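Local coordinates for protein Dye type peroxidase A (Streptomyces lividans 1326, PDB 6GZW) that is a heme-containing dye-decolourising peroxidase that probably uses hydrogen peroxide to oxidise dyes and other substrates, at residues L278-P281 with A286-T289; I245-R248 with A253-S256. All coordinates share one frame; numbering follows the deposited sequence.

Contact 1 of 2, residues L278-P281 with A286-T289; sequences LVVP and ARIT. With HEM (protoporphyrin IX containing Fe), chain C.
Val-280 and Arg-287 mark the closest approach of the two backbones, their CA atoms 7.2 Å apart, where the irregular loop 278-281 passes the short helix that Ala-286 and Arg-287 lie on. Across this gap a single long side chain makes the connection. Arg-287 starts with CG anti to its own N, runs extended, then bends at chi3 (-76°), which turns the guanidinium group edge-on to the loop carbonyls. Its NH2 gives a fairly straight bond to Val-280 O (2.7 Å, 158° at the hydrogen), with the oxygen lying in the guanidinium plane. NE bonds to Pro-281 O at 3.0 Å, reaching that carbonyl from above its plane, and has a second, weak and longer bond to Val-280 O. Leu-278 crosses at about a right angle and lays CD1 over one face of the guanidinium, 3.9 Å from NH2 of Arg-287. Nearer the backbone of the arginine, Val-280 CG1 rests 4.0 Å from Arg-287 CB. NH2 also bonds Leu-269 O, farther back along the same long loop. Two residues on, Thr-289 faces the heme: its CB lies 3.4 Å from heme C2D, while OG1 bonds His-285 O. An alanine at Arg-287 is likely to leave the carbonyls of Val-280 and Pro-281 without their donors and open a gap beneath Leu-278. All three bonds across the contact run from the arginine cation to peptide oxygens; the negative ends of these carbonyls probably help to stabilise the buried charge, while fixing the loop to the helix beside the heme.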
ATOM      1  N   LEU A 278      -6.547 -40.031   6.676  1.00 20.88           N
ATOM      2  CA  LEU A 278      -7.409 -38.857   6.885  1.00 19.90           C
ATOM      3  C   LEU A 278      -7.460 -37.928   5.660  1.00 18.53           C
ATOM      4  O   LEU A 278      -6.438 -37.623   5.061  1.00 18.32           O
ATOM      5  CB  LEU A 278      -6.962 -38.076   8.119  1.00 19.63           C
ATOM      6  CG  LEU A 278      -7.237 -38.764   9.464  1.00 20.44           C
ATOM      7  CD1 LEU A 278      -6.459 -38.068  10.572  1.00 20.91           C
ATOM      8  CD2 LEU A 278      -8.739 -38.779   9.762  1.00 19.88           C
ATOM      9  N   VAL A 279      -8.671 -37.504   5.283  1.00 17.36           N
ATOM     10  CA  VAL A 279      -8.842 -36.598   4.133  1.00 16.54           C
ATOM     11  C   VAL A 279      -8.331 -35.187   4.499  1.00 16.30           C
ATOM     12  O   VAL A 279      -7.655 -34.550   3.686  1.00 16.71           O
ATOM     13  CB  VAL A 279     -10.304 -36.565   3.635  1.00 17.14           C
ATOM     14  CG1 VAL A 279     -10.491 -35.550   2.518  1.00 17.36           C
ATOM     15  CG2 VAL A 279     -10.732 -37.953   3.133  1.00 17.81           C
ATOM     16  N   VAL A 280      -8.641 -34.722   5.713  1.00 15.64           N
ATOM     17  CA  VAL A 280      -8.039 -33.481   6.237  1.00 14.16           C
ATOM     18  C   VAL A 280      -6.829 -33.923   7.043  1.00 13.69           C
ATOM     19  O   VAL A 280      -6.998 -34.564   8.084  1.00 13.12           O
ATOM     20  CB  VAL A 280      -9.000 -32.697   7.130  1.00 14.32           C
ATOM     21  CG1 VAL A 280      -8.295 -31.491   7.726  1.00 14.03           C
ATOM     22  CG2 VAL A 280     -10.209 -32.239   6.340  1.00 14.38           C
ATOM     23  N   PRO A 281      -5.598 -33.639   6.577  1.00 13.58           N
ATOM     24  CA  PRO A 281      -4.448 -34.207   7.279  1.00 13.67           C
ATOM     25  C   PRO A 281      -4.377 -33.898   8.771  1.00 14.27           C
ATOM     26  O   PRO A 281      -4.911 -32.889   9.227  1.00 14.00           O
ATOM     27  CB  PRO A 281      -3.246 -33.636   6.532  1.00 13.96           C
ATOM     28  CG  PRO A 281      -3.768 -33.396   5.157  1.00 13.59           C
ATOM     29  CD  PRO A 281      -5.191 -32.958   5.338  1.00 13.62           C
ATOM     30  N   ALA A 286      -5.913 -25.754   9.313  1.00 12.70           N
ATOM     31  CA  ALA A 286      -7.340 -25.534   9.595  1.00 12.91           C
ATOM     32  C   ALA A 286      -8.008 -26.675  10.375  1.00 13.39           C
ATOM     33  O   ALA A 286      -9.198 -26.555  10.752  1.00 13.75           O
ATOM     34  CB  ALA A 286      -8.119 -25.191   8.322  1.00 12.85           C
ATOM     35  N   ARG A 287      -7.272 -27.756  10.633  1.00 12.26           N
ATOM     36  CA  ARG A 287      -7.683 -28.716  11.664  1.00 12.84           C
ATOM     37  C   ARG A 287      -7.174 -28.287  13.038  1.00 12.38           C
ATOM     38  O   ARG A 287      -7.943 -28.073  13.970  1.00 12.46           O
ATOM     39  CB  ARG A 287      -7.147 -30.123  11.353  1.00 13.27           C
ATOM     40  CG  ARG A 287      -7.419 -31.148  12.453  1.00 14.26           C
ATOM     41  CD  ARG A 287      -6.591 -32.412  12.235  1.00 15.32           C
ATOM     42  NE  ARG A 287      -7.146 -33.228  11.171  1.00 15.30           N
ATOM     43  CZ  ARG A 287      -8.088 -34.156  11.323  1.00 15.96           C
ATOM     44  NH1 ARG A 287      -8.649 -34.395  12.497  1.00 17.17           N
ATOM     45  NH2 ARG A 287      -8.528 -34.823  10.257  1.00 16.92           N
ATOM     46  N   ILE A 288      -5.860 -28.149  13.146  1.00 12.41           N
ATOM     47  CA  ILE A 288      -5.230 -28.017  14.456  1.00 12.86           C
ATOM     48  C   ILE A 288      -5.425 -26.656  15.161  1.00 13.16           C
ATOM     49  O   ILE A 288      -5.197 -26.548  16.364  1.00 14.01           O
ATOM     50  CB  ILE A 288      -3.761 -28.460  14.433  1.00 13.26           C
ATOM     51  CG1 ILE A 288      -2.888 -27.476  13.661  1.00 14.43           C
ATOM     52  CG2 ILE A 288      -3.647 -29.900  13.885  1.00 13.52           C
ATOM     53  CD1 ILE A 288      -1.420 -27.838  13.699  1.00 14.19           C
ATOM     54  N   THR A 289      -5.865 -25.646  14.417  1.00 12.63           N
ATOM     55  CA  THR A 289      -6.163 -24.333  15.009  1.00 12.36           C
ATOM     56  C   THR A 289      -7.601 -24.186  15.569  1.00 12.31           C
ATOM     57  O   THR A 289      -7.902 -23.200  16.249  1.00 12.77           O
ATOM     58  CB  THR A 289      -5.990 -23.223  13.946  1.00 12.13           C
ATOM     59  OG1 THR A 289      -6.785 -23.587  12.821  1.00 11.79           O
ATOM     60  CG2 THR A 289      -4.554 -23.054  13.544  1.00 12.47           C
TER
HETATM   61  CHA HEM C 501      -7.622 -20.583   9.873  1.00 10.16           C
HETATM   62  CHB HEM C 501      -3.944 -19.263   7.015  1.00 10.00           C
HETATM   63  CHC HEM C 501      -1.388 -18.070  10.969  1.00 10.15           C
HETATM   64  CHD HEM C 501      -5.055 -19.384  13.793  1.00 10.57           C
HETATM   65  C1A HEM C 501      -6.855 -20.334   8.764  1.00 10.27           C
HETATM   66  C2A HEM C 501      -7.250 -20.628   7.426  1.00 10.63           C
HETATM   67  C3A HEM C 501      -6.210 -20.256   6.638  1.00 10.79           C
HETATM   68  C4A HEM C 501      -5.172 -19.741   7.482  1.00 10.25           C
HETATM   69  CMA HEM C 501      -6.121 -20.322   5.132  1.00 11.03           C
HETATM   70  CAA HEM C 501      -8.561 -21.248   6.962  1.00 11.27           C
HETATM   71  CBA HEM C 501      -9.701 -20.296   6.636  1.00 11.81           C
HETATM   72  CGA HEM C 501     -10.223 -19.624   7.862  1.00 12.79           C
HETATM   73  O1A HEM C 501     -11.063 -20.169   8.627  1.00 12.80           O
HETATM   74  O2A HEM C 501      -9.795 -18.474   8.168  1.00 12.77           O
HETATM   75  C1B HEM C 501      -2.923 -18.793   7.861  1.00 10.07           C
HETATM   76  C2B HEM C 501      -1.691 -18.244   7.401  1.00  9.79           C
HETATM   77  C3B HEM C 501      -0.943 -17.904   8.484  1.00  9.85           C
HETATM   78  C4B HEM C 501      -1.786 -18.256   9.668  1.00 10.15           C
HETATM   79  CMB HEM C 501      -1.275 -18.119   5.967  1.00  9.86           C
HETATM   80  CAB HEM C 501       0.366 -17.222   8.558  1.00  9.86           C
HETATM   81  CBB HEM C 501       0.838 -16.415   7.623  1.00  9.80           C
HETATM   82  C1C HEM C 501      -2.130 -18.364  12.092  1.00 10.56           C
HETATM   83  C2C HEM C 501      -1.690 -18.162  13.426  1.00 10.98           C
HETATM   84  C3C HEM C 501      -2.740 -18.556  14.238  1.00 11.29           C
HETATM   85  C4C HEM C 501      -3.821 -18.960  13.375  1.00 10.58           C
HETATM   86  CMC HEM C 501      -0.356 -17.664  13.889  1.00 11.26           C
HETATM   87  CAC HEM C 501      -2.826 -18.628  15.716  1.00 10.81           C
HETATM   88  CBC HEM C 501      -1.812 -18.723  16.590  1.00 11.13           C
HETATM   89  C1D HEM C 501      -6.058 -19.754  12.888  1.00 10.03           C
HETATM   90  C2D HEM C 501      -7.390 -20.136  13.392  1.00 10.20           C
HETATM   91  C3D HEM C 501      -8.115 -20.476  12.309  1.00 10.17           C
HETATM   92  C4D HEM C 501      -7.197 -20.289  11.148  1.00 10.06           C
HETATM   93  CMD HEM C 501      -7.871 -20.115  14.840  1.00  9.84           C
HETATM   94  CAD HEM C 501      -9.559 -20.949  12.318  1.00 10.17           C
HETATM   95  CBD HEM C 501      -9.677 -22.450  12.603  1.00 10.24           C
HETATM   96  CGD HEM C 501     -11.115 -22.860  12.674  1.00 10.87           C
HETATM   97  O1D HEM C 501     -11.700 -23.324  11.656  1.00 11.87           O
HETATM   98  O2D HEM C 501     -11.730 -22.712  13.750  1.00 10.60           O
HETATM   99  NA  HEM C 501      -5.544 -19.884   8.800  1.00 10.72           N
HETATM  100  NB  HEM C 501      -2.915 -18.800   9.200  1.00 10.02           N
HETATM  101  NC  HEM C 501      -3.376 -18.895  12.072  1.00 10.65           N
HETATM  102  ND  HEM C 501      -5.949 -19.945  11.562  1.00 10.32           N
HETATM  103 FE   HEM C 501      -4.477 -19.423  10.420  1.00 10.78          FE
HETATM  104  O   HOH W   1      -5.129 -17.551  10.367  1.00 14.68           O

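Contact 2 of 2, residues I245-R248 with A253-S256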
ATOM      1  N   ILE A 245      -3.198 -26.752   4.538  1.00 11.28           N
ATOM      2  CA  ILE A 245      -4.289 -26.028   5.226  1.00 11.23           C
ATOM      3  C   ILE A 245      -5.436 -26.961   5.624  1.00 11.15           C
ATOM      4  O   ILE A 245      -6.009 -26.784   6.688  1.00 10.99           O
ATOM      5  CB  ILE A 245      -4.842 -24.890   4.332  1.00 11.76           C
ATOM      6  CG1 ILE A 245      -3.755 -23.858   4.042  1.00 11.81           C
ATOM      7  CG2 ILE A 245      -6.077 -24.246   4.957  1.00 12.10           C
ATOM      8  CD1 ILE A 245      -3.183 -23.179   5.278  1.00 12.00           C
ATOM      9  N   GLY A 246      -5.773 -27.930   4.768  1.00 11.11           N
ATOM     10  CA  GLY A 246      -6.991 -28.733   4.965  1.00 11.17           C
ATOM     11  C   GLY A 246      -8.261 -28.160   4.346  1.00 11.51           C
ATOM     12  O   GLY A 246      -9.385 -28.652   4.590  1.00 12.83           O
ATOM     13  N   ARG A 247      -8.095 -27.124   3.515  1.00 11.37           N
ATOM     14  CA  ARG A 247      -9.178 -26.494   2.796  1.00 11.48           C
ATOM     15  C   ARG A 247      -8.723 -26.196   1.365  1.00 11.87           C
ATOM     16  O   ARG A 247      -7.539 -25.994   1.107  1.00 13.24           O
ATOM     17  CB  ARG A 247      -9.592 -25.179   3.459  1.00 11.04           C
ATOM     18  CG  ARG A 247     -10.348 -25.372   4.753  1.00 11.25           C
ATOM     19  CD  ARG A 247     -10.617 -24.087   5.507  1.00 11.56           C
ATOM     20  NE  ARG A 247     -11.408 -24.311   6.726  1.00 11.44           N
ATOM     21  CZ  ARG A 247     -12.734 -24.505   6.753  1.00 11.26           C
ATOM     22  NH1 ARG A 247     -13.451 -24.525   5.643  1.00 11.54           N
ATOM     23  NH2 ARG A 247     -13.360 -24.661   7.937  1.00 11.63           N
ATOM     24  N   ARG A 248      -9.668 -26.207   0.438  1.00 12.39           N
ATOM     25  CA  ARG A 248      -9.394 -25.982  -0.959  1.00 13.11           C
ATOM     26  C   ARG A 248      -9.096 -24.510  -1.220  1.00 12.48           C
ATOM     27  O   ARG A 248      -9.689 -23.620  -0.602  1.00 12.07           O
ATOM     28  CB  ARG A 248     -10.598 -26.391  -1.814  1.00 14.23           C
ATOM     29  CG  ARG A 248     -11.010 -27.846  -1.650  1.00 16.15           C
ATOM     30  CD  ARG A 248     -11.874 -28.324  -2.809  1.00 17.76           C
ATOM     31  NE  ARG A 248     -13.244 -27.790  -2.794  1.00 19.72           N
ATOM     32  CZ  ARG A 248     -14.350 -28.488  -2.505  1.00 19.67           C
ATOM     33  NH1 ARG A 248     -14.290 -29.782  -2.159  1.00 19.84           N
ATOM     34  NH2 ARG A 248     -15.542 -27.889  -2.569  1.00 20.97           N
ATOM     35  N   ALA A 253     -13.462 -24.622   0.812  1.00 12.21           N
ATOM     36  CA  ALA A 253     -14.206 -25.730   1.445  1.00 12.49           C
ATOM     37  C   ALA A 253     -13.242 -26.675   2.158  1.00 12.82           C
ATOM     38  O   ALA A 253     -12.101 -26.852   1.732  1.00 12.57           O
ATOM     39  CB  ALA A 253     -14.979 -26.498   0.392  1.00 12.83           C
ATOM     40  N   PRO A 254     -13.710 -27.328   3.242  1.00 13.20           N
ATOM     41  CA  PRO A 254     -12.895 -28.381   3.833  1.00 14.07           C
ATOM     42  C   PRO A 254     -12.639 -29.482   2.822  1.00 14.24           C
ATOM     43  O   PRO A 254     -13.511 -29.745   1.974  1.00 14.82           O
ATOM     44  CB  PRO A 254     -13.752 -28.903   5.001  1.00 14.59           C
ATOM     45  CG  PRO A 254     -15.122 -28.427   4.725  1.00 14.56           C
ATOM     46  CD  PRO A 254     -15.013 -27.171   3.905  1.00 14.04           C
ATOM     47  N   LEU A 255     -11.450 -30.081   2.864  1.00 14.73           N
ATOM     48  CA  LEU A 255     -11.102 -31.143   1.911  1.00 14.34           C
ATOM     49  C   LEU A 255     -12.044 -32.353   2.048  1.00 14.37           C
ATOM     50  O   LEU A 255     -12.238 -33.090   1.100  1.00 14.39           O
ATOM     51  CB  LEU A 255      -9.650 -31.617   2.072  1.00 14.77           C
ATOM     52  CG  LEU A 255      -8.518 -30.634   1.816  1.00 15.02           C
ATOM     53  CD1 LEU A 255      -7.175 -31.376   1.884  1.00 14.58           C
ATOM     54  CD2 LEU A 255      -8.724 -29.974   0.479  1.00 16.44           C
ATOM     55  N   SER A 256     -12.620 -32.515   3.224  1.00 15.28           N
ATOM     56  CA  SER A 256     -13.641 -33.537   3.482  1.00 15.62           C
ATOM     57  C   SER A 256     -14.952 -33.303   2.744  1.00 16.38           C
ATOM     58  O   SER A 256     -15.798 -34.187   2.700  1.00 16.27           O
ATOM     59  CB  SER A 256     -13.917 -33.614   4.978  1.00 15.44           C
ATOM     60  OG  SER A 256     -14.333 -32.343   5.521  1.00 15.43           O
TER
HETATM   61  O   HOH W   2     -12.158 -31.527  -1.315  1.00 26.74           O
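Ala-253 sets its CB against one face of the Arg-248 guanidinium, 3.3 Å above the plane and displaced toward the rim. At the edge of the same group, in its plane, sits water 2, which accepts from Arg-248 NH1 (2.9 Å) and passes a hydrogen bond on to Leu-255 O. A bend at chi3 (-73°) folds the arginine back over Ala-253, and NH2 ends in a salt bridge with Asp-251 of the intervening turn. The guanidinium of Arg-247 meets the proline ring obliquely, NH1 lying 3.5 Å from Pro-254 CD, and NH1 is bonded to Gly-252 O. The backbones meet in a single antiparallel bridge: Arg-247 and Pro-254 form a non-hydrogen-bonded pair, CA to CA 4.3 Å, flanked by Leu-255 N to Gly-246 O (3.0 Å) and Arg-248 N to Ala-253 O (2.8 Å, 162° at the hydrogen). Pro-254, having no N-H to give, fits this position, and Ala-253 O also receives a CA-H...O contact from Arg-247 CA at 3.1 Å. Gly-246, with phi 88°, is where the chain leaves helix 238-245; a side chain there would press on the carbonyl oxygen of Ile-245. Leu-255 uses the bare backbone, its CG 3.5 Å from Gly-246 C, while CD2 touches the CG of Arg-248, the two side chains sliding past each other in opposite directions. On the heme side of the bridge, Ile-245 and Arg-247 belong to the cofactor pocket, and Arg-247 also packs on Arg-186, which is hydrogen-bonded to the heme.

How the contacts relate
Coming from the N terminus, contact 2 opens on the last residue of helix 238-245 and follows the chain out of it, bringing 253-256 back onto 245-248 and closing the short turn of residues 249-252. The chain then runs through a longer loop to 278-281, and contact 1 closes the next short connection, residues 282-285, whose last residue already begins helix 285-288. The two are in series, neither crossing nor enclosing the other, with centres about 8 Å apart. They also touch: Ala-286 N probably bonds Ile-245 O at 2.8 Å, and Val-279 packs on Leu-255. Together they tie the end of one helix, the long loop and the next helix together, with Ile-245, Arg-247 and Thr-289 lining the heme pocket.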